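Local coordinates for protein adenylate cyclase (Hippeastrum hybrid cultivar, PDB 6YP4) that hydrolyses triphosphate as a member of the CYTH family, although it was first taken for an adenylyl cyclase, at residues Ile5-Pro10 / Gly175-Phe180; Leu17-Leu22 / Ala138-Val143. One frame throughout, in Å; residues are numbered along the deposited sequence.

Contact 1. Residues Ile5-Pro10 / Gly175-Phe180; sequences IKLRLP and GLLEGF. With GCP (phosphomethylphosphonic acid guanylate ester), chain B; EDO (1,2-ethanediol), chain H.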
# COMPACT_ATOMS: atom_id res chain seq x y z
N ILE A 5 -12.51 3.38 8.01
CA ILE A 5 -12.87 4.27 9.11
C ILE A 5 -12.40 5.66 8.69
O ILE A 5 -11.34 5.80 8.09
CB ILE A 5 -12.19 3.82 10.42
CG1 ILE A 5 -12.53 2.35 10.73
CG2 ILE A 5 -12.57 4.73 11.57
CD1 ILE A 5 -13.99 2.08 10.81
N LYS A 6 -13.21 6.69 8.96
CA LYS A 6 -12.86 8.04 8.53
C LYS A 6 -13.22 9.03 9.63
O LYS A 6 -14.41 9.26 9.89
CB LYS A 6 -13.55 8.40 7.21
CG LYS A 6 -13.03 7.61 6.01
CD LYS A 6 -13.61 8.12 4.70
CE LYS A 6 -13.05 7.36 3.51
NZ LYS A 6 -13.60 7.89 2.24
N LEU A 7 -12.21 9.62 10.26
CA LEU A 7 -12.37 10.59 11.33
C LEU A 7 -11.79 11.93 10.90
O LEU A 7 -10.76 11.98 10.23
CB LEU A 7 -11.68 10.12 12.60
CG LEU A 7 -11.87 8.66 13.00
CD1 LEU A 7 -10.91 8.31 14.13
CD2 LEU A 7 -13.31 8.39 13.42
N ARG A 8 -12.44 13.03 11.28
CA ARG A 8 -11.97 14.35 10.90
C ARG A 8 -11.32 15.03 12.10
O ARG A 8 -11.86 15.00 13.20
CB ARG A 8 -13.13 15.20 10.36
CG ARG A 8 -12.72 16.60 9.92
CD ARG A 8 -13.91 17.35 9.33
NE ARG A 8 -13.54 18.70 8.96
CZ ARG A 8 -14.41 19.67 8.71
NH1 ARG A 8 -15.72 19.44 8.80
NH2 ARG A 8 -13.98 20.88 8.38
N LEU A 9 -10.13 15.65 11.88
CA LEU A 9 -9.53 16.49 12.92
C LEU A 9 -9.94 17.96 12.73
O LEU A 9 -10.02 18.44 11.58
CB LEU A 9 -8.01 16.37 12.90
CG LEU A 9 -7.49 14.94 12.73
CD1 LEU A 9 -5.99 14.94 12.75
CD2 LEU A 9 -8.01 14.08 13.85
N PRO A 10 -10.13 18.70 13.82
CA PRO A 10 -10.66 20.08 13.70
C PRO A 10 -9.67 21.14 13.26
O PRO A 10 -10.11 22.22 12.83
CB PRO A 10 -11.16 20.40 15.13
CG PRO A 10 -10.41 19.44 16.03
CD PRO A 10 -10.19 18.19 15.21
N GLY A 175 -13.18 1.25 17.31
CA GLY A 175 -12.99 1.34 18.75
C GLY A 175 -11.54 1.53 19.14
O GLY A 175 -11.20 2.39 19.96
N LEU A 176 -10.65 0.72 18.56
CA LEU A 176 -9.21 0.91 18.76
C LEU A 176 -8.78 2.34 18.43
O LEU A 176 -8.05 2.98 19.19
CB LEU A 176 -8.44 -0.08 17.90
CG LEU A 176 -8.55 -1.57 18.26
CD1 LEU A 176 -7.74 -2.40 17.31
CD2 LEU A 176 -8.12 -1.85 19.68
N LEU A 177 -9.17 2.83 17.25
CA LEU A 177 -8.69 4.13 16.79
C LEU A 177 -9.25 5.26 17.67
O LEU A 177 -8.51 6.16 18.08
CB LEU A 177 -9.07 4.34 15.32
CG LEU A 177 -8.49 5.55 14.58
CD1 LEU A 177 -7.00 5.74 14.85
CD2 LEU A 177 -8.75 5.48 13.08
N GLU A 178 -10.54 5.21 17.97
CA GLU A 178 -11.10 6.21 18.88
C GLU A 178 -10.42 6.17 20.24
O GLU A 178 -10.11 7.22 20.82
CB GLU A 178 -12.61 6.01 19.03
CG GLU A 178 -13.41 6.20 17.73
CD GLU A 178 -14.90 6.46 17.99
OE1 GLU A 178 -15.73 5.63 17.58
OE2 GLU A 178 -15.21 7.51 18.58
N GLY A 179 -10.17 4.97 20.77
CA GLY A 179 -9.50 4.85 22.06
C GLY A 179 -8.11 5.47 22.08
O GLY A 179 -7.70 6.04 23.09
N PHE A 180 -7.38 5.36 20.97
CA PHE A 180 -6.04 5.94 20.90
C PHE A 180 -6.10 7.46 20.81
O PHE A 180 -5.29 8.16 21.44
CB PHE A 180 -5.29 5.35 19.69
CG PHE A 180 -3.95 5.99 19.39
CD1 PHE A 180 -2.78 5.49 19.96
CD2 PHE A 180 -3.85 7.02 18.46
CE1 PHE A 180 -1.53 6.05 19.65
CE2 PHE A 180 -2.60 7.59 18.14
CZ PHE A 180 -1.44 7.10 18.73
PG GCP B . -10.30 8.89 0.71
O1G GCP B . -10.89 9.11 2.07
O2G GCP B . -9.29 9.96 0.38
O3G GCP B . -11.40 8.88 -0.33
C3B GCP B . -9.46 7.27 0.72
PB GCP B . -8.80 6.93 -0.98
O1B GCP B . -9.75 7.37 -2.06
O2B GCP B . -7.43 7.55 -1.15
O3A GCP B . -8.65 5.30 -1.06
PA GCP B . -7.79 4.63 -2.29
O1A GCP B . -8.59 3.43 -2.78
O2A GCP B . -7.69 5.66 -3.40
O5' GCP B . -6.24 4.22 -1.76
C5' GCP B . -5.98 4.24 -0.36
C4' GCP B . -6.79 3.12 0.41
O4' GCP B . -6.76 1.72 -0.29
C3' GCP B . -6.26 2.94 1.55
O3' GCP B . -7.30 2.81 2.56
C2' GCP B . -5.29 1.58 1.45
O2' GCP B . -5.36 0.73 2.65
C1' GCP B . -5.59 0.93 0.39
N9 GCP B . -4.38 0.87 -0.53
C8 GCP B . -4.23 1.75 -1.52
N7 GCP B . -3.09 1.48 -2.19
C5 GCP B . -2.53 0.42 -1.60
C6 GCP B . -1.35 -0.28 -1.86
O6 GCP B . -0.66 0.05 -2.76
N1 GCP B . -1.01 -1.33 -1.11
C2 GCP B . -1.82 -1.71 -0.08
N2 GCP B . -1.34 -2.87 0.68
N3 GCP B . -2.96 -1.03 0.19
C4 GCP B . -3.32 0.04 -0.58
C1 EDO H . -15.12 18.88 13.04
O1 EDO H . -14.27 19.77 12.30
C2 EDO H . -14.46 17.52 13.13
O2 EDO H . -13.29 17.60 13.95

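Contact 2. Residues Leu17-Leu22 / Ala138-Val143; sequences LLSDAL and AVYRWV. With GCP (phosphomethylphosphonic acid guanylate ester), chain C.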
# COMPACT_ATOMS: atom_id res chain seq x y z
N LEU A 17 -0.29 17.47 16.64
CA LEU A 17 -0.06 16.60 17.79
C LEU A 17 -0.33 15.13 17.45
O LEU A 17 0.39 14.24 17.92
CB LEU A 17 -0.90 17.07 18.98
CG LEU A 17 -0.47 18.40 19.62
CD1 LEU A 17 -1.43 18.84 20.71
CD2 LEU A 17 0.93 18.34 20.16
N LEU A 18 -1.32 14.84 16.59
CA LEU A 18 -1.48 13.44 16.17
C LEU A 18 -0.30 12.97 15.32
O LEU A 18 0.15 11.81 15.46
CB LEU A 18 -2.79 13.27 15.39
CG LEU A 18 -3.12 11.86 14.89
CD1 LEU A 18 -3.02 10.85 15.99
CD2 LEU A 18 -4.51 11.85 14.29
N SER A 19 0.21 13.84 14.45
CA SER A 19 1.37 13.51 13.63
C SER A 19 2.55 13.12 14.51
O SER A 19 3.23 12.11 14.25
CB SER A 19 1.70 14.71 12.73
OG SER A 19 2.86 14.49 11.94
N ASP A 20 2.79 13.89 15.58
CA ASP A 20 3.85 13.58 16.54
C ASP A 20 3.58 12.28 17.26
O ASP A 20 4.51 11.49 17.50
CB ASP A 20 4.00 14.70 17.57
CG ASP A 20 4.47 16.00 16.97
OD1 ASP A 20 5.17 15.95 15.93
OD2 ASP A 20 4.14 17.07 17.53
N ALA A 21 2.32 12.04 17.64
CA ALA A 21 1.98 10.81 18.37
C ALA A 21 2.23 9.56 17.53
O ALA A 21 2.57 8.51 18.08
CB ALA A 21 0.53 10.84 18.84
N LEU A 22 2.08 9.65 16.20
CA LEU A 22 2.23 8.49 15.32
C LEU A 22 3.61 8.37 14.70
O LEU A 22 3.87 7.35 14.03
CB LEU A 22 1.19 8.52 14.19
CG LEU A 22 -0.29 8.39 14.57
CD1 LEU A 22 -1.17 8.72 13.37
CD2 LEU A 22 -0.62 7.00 15.10
N ALA A 138 0.36 11.16 4.89
CA ALA A 138 1.37 10.50 5.70
C ALA A 138 0.82 9.14 6.11
O ALA A 138 -0.31 9.05 6.61
CB ALA A 138 1.71 11.35 6.93
N VAL A 139 1.59 8.08 5.86
CA VAL A 139 1.14 6.70 6.04
C VAL A 139 1.88 6.08 7.21
O VAL A 139 3.10 6.25 7.34
CB VAL A 139 1.36 5.85 4.77
CG1 VAL A 139 0.71 4.46 4.91
CG2 VAL A 139 0.84 6.57 3.54
N TYR A 140 1.15 5.31 8.02
CA TYR A 140 1.67 4.69 9.24
C TYR A 140 1.23 3.23 9.29
O TYR A 140 0.08 2.92 8.98
CB TYR A 140 1.15 5.43 10.50
CG TYR A 140 1.46 6.91 10.47
CD1 TYR A 140 0.60 7.82 9.86
CD2 TYR A 140 2.65 7.39 11.02
CE1 TYR A 140 0.91 9.17 9.81
CE2 TYR A 140 2.97 8.72 10.96
CZ TYR A 140 2.09 9.61 10.38
OH TYR A 140 2.44 10.93 10.32
N ARG A 141 2.15 2.35 9.69
CA ARG A 141 1.81 0.97 10.05
C ARG A 141 1.70 0.89 11.57
O ARG A 141 2.71 1.04 12.28
CB ARG A 141 2.84 -0.02 9.51
CG ARG A 141 2.54 -1.44 9.93
CD ARG A 141 3.45 -2.47 9.22
NE ARG A 141 3.32 -2.45 7.77
CZ ARG A 141 4.24 -1.94 6.95
NH1 ARG A 141 5.35 -1.43 7.45
NH2 ARG A 141 4.05 -1.95 5.64
N TRP A 142 0.48 0.65 12.07
CA TRP A 142 0.13 0.75 13.49
C TRP A 142 -0.03 -0.66 14.08
O TRP A 142 0.48 -1.65 13.52
CB TRP A 142 -1.12 1.62 13.61
CG TRP A 142 -1.41 2.04 15.00
CD1 TRP A 142 -0.51 2.45 15.93
CD2 TRP A 142 -2.69 2.06 15.65
NE1 TRP A 142 -1.14 2.74 17.11
CE2 TRP A 142 -2.48 2.50 16.97
CE3 TRP A 142 -3.99 1.75 15.24
CZ2 TRP A 142 -3.53 2.65 17.89
CZ3 TRP A 142 -5.03 1.89 16.16
CH2 TRP A 142 -4.79 2.33 17.47
N VAL A 143 -0.73 -0.76 15.22
CA VAL A 143 -0.93 -2.06 15.87
C VAL A 143 -1.61 -3.05 14.91
O VAL A 143 -2.43 -2.67 14.06
CB VAL A 143 -1.72 -1.94 17.19
CG1 VAL A 143 -1.10 -0.88 18.10
CG2 VAL A 143 -3.19 -1.64 16.93
PG GCP C . 7.43 -11.21 2.19
O1G GCP C . 6.69 -12.51 2.17
O2G GCP C . 8.07 -10.95 0.85
O3G GCP C . 8.48 -11.24 3.27
C3B GCP C . 6.22 -9.88 2.54
PB GCP C . 7.14 -8.27 2.65
O1B GCP C . 8.46 -8.41 3.35
O2B GCP C . 7.30 -7.65 1.28
O3A GCP C . 6.18 -7.30 3.56
PA GCP C . 6.49 -5.69 3.61
O1A GCP C . 6.32 -5.26 5.06
O2A GCP C . 7.92 -5.48 3.17
O5' GCP C . 5.45 -4.86 2.56
C5' GCP C . 4.34 -5.57 2.01
C4' GCP C . 3.28 -5.96 3.13
O4' GCP C . 2.95 -4.80 4.12
C3' GCP C . 2.17 -6.24 2.57
O3' GCP C . 1.59 -7.42 3.18
C2' GCP C . 1.19 -4.89 2.68
O2' GCP C . -0.22 -5.24 2.96
C1' GCP C . 1.67 -4.10 3.56
N9 GCP C . 2.02 -2.77 2.91
C8 GCP C . 3.27 -2.53 2.49
N7 GCP C . 3.32 -1.30 1.96
C5 GCP C . 2.09 -0.77 2.04
C6 GCP C . 1.57 0.46 1.64
O6 GCP C . 2.28 1.26 1.13
N1 GCP C . 0.29 0.74 1.84
C2 GCP C . -0.52 -0.18 2.43
N2 GCP C . -1.91 0.24 2.60
N3 GCP C . -0.02 -1.38 2.82
C4 GCP C . 1.29 -1.68 2.62
O HOH W 1 4.61 11.61 12.13
O HOH W 2 2.52 13.49 9.31

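Contact 1. Residues Ile5-Pro10 / Gly175-Phe180
The strand that carries the ExExK signature of the CYTH family packs here against helix 170-183, with I5 and L7 meeting L177. L7 makes the closer approach: its methyl CD1 lies 3.7 Å from CG of L177, and it meets CD2 of the same leucine as well. I5 adds a looser touch, CG2 to L177 CD2 at 4.2 Å. In L177, CG stands anti to the backbone N (chi1 -171°), which turns the CG branch and its methyls to both strand residues; the L177 side chain and each of theirs slide past each other in opposite directions. Branched aliphatic side chains suit this buried seam, where the contacts are between methyl and methine carbons. The alternation of a beta strand explains the division of labour in the triphosphate tunnel fold: I5 and L7 face the helix, while K6 between them turns its extended chain the other way, to the ligand pocket. There K6 NZ reaches O1G of the bound nucleotide analogue at 3.0 Å, a weak hydrogen bond, and R52, R54, K67, R137 and K195 also bind this ligand. Beside L177 on the helix, E178 directs its carboxylate to the hydroxyls of Y188 and Y190.

Contact 2. Residues Leu17-Leu22 / Ala138-Val143
L22 lies over one face of the Y140 ring. CB of L22 stands 3.8 Å from the ring centroid, 19° off the ring normal, a CH-pi contact displaced somewhat toward the rim on the CD2 and CE2 side. The carbonyl O of L22 lies 3.2 Å from Y140 CD2. CD1 of L22 extends the contact to the opposite flank, 4.0 Å from Y140 CD1, and the two side chains cross at about a right angle. With CG anti to its own carbonyl carbon (chi1 -55°), Y140 sends its ring from the strand to the helix and brings the hydroxyl to S19. The two hydroxyls are too far apart to bond directly, S19 OG to Y140 OH being 3.9 Å. One water bridges them, 2.8 Å from S19 OG and likewise bonded to Y140 OH. Another links Y140 OH to the S19 carbonyl: it lies at the ring edge, in its plane, 2.9 Å from Y140 OH, and donates to S19 O at 2.6 Å, with only a weak bond to S19 OG. A phenylalanine in place of Y140 would probably leave both waters without their strand-side hydroxyl partner and cut the solvent link to S19. Farther out, backbone bonds of Y140 to L148 and of V139 to L27 and K28 fix strand 127-141 between its neighbours, and L148 and F180 also pack on L22. The next residue, R141, makes a salt bridge with E83 of the second subunit and passes close to the nucleotide analogue held there. The chemistry is thus divided: leucine carbons on the aromatic face make an apolar contact at one end, and at the other a tyrosine hydroxyl, apt for both donating and accepting, joins the helix through solvent.

Contact 2 is nested inside the chain loop closed by contact 1, and the two centres lie 12 Å apart. Strand 2-9 leads directly into helix 12-22, and L9 CD1, at the strand's end, touches L18 CD2 farther along the helix at 3.8 Å. F180 is the main bridge: its CD1 lies 3.6 Å from W142 CZ2 in an edge-to-face pair, and its CE2 lies 3.7 Å from L22 CD2. The two contacts are thus joined by side-chain packing, and both reach the same sheet. Their ligand links differ. K6 of contact 1 enters the pocket of its own chain, whereas R141 of contact 2 adjoins the nucleotide analogue of the second subunit; the Y140 side chain stays about 11 Å, nearest atoms, from the analogue that K6 binds.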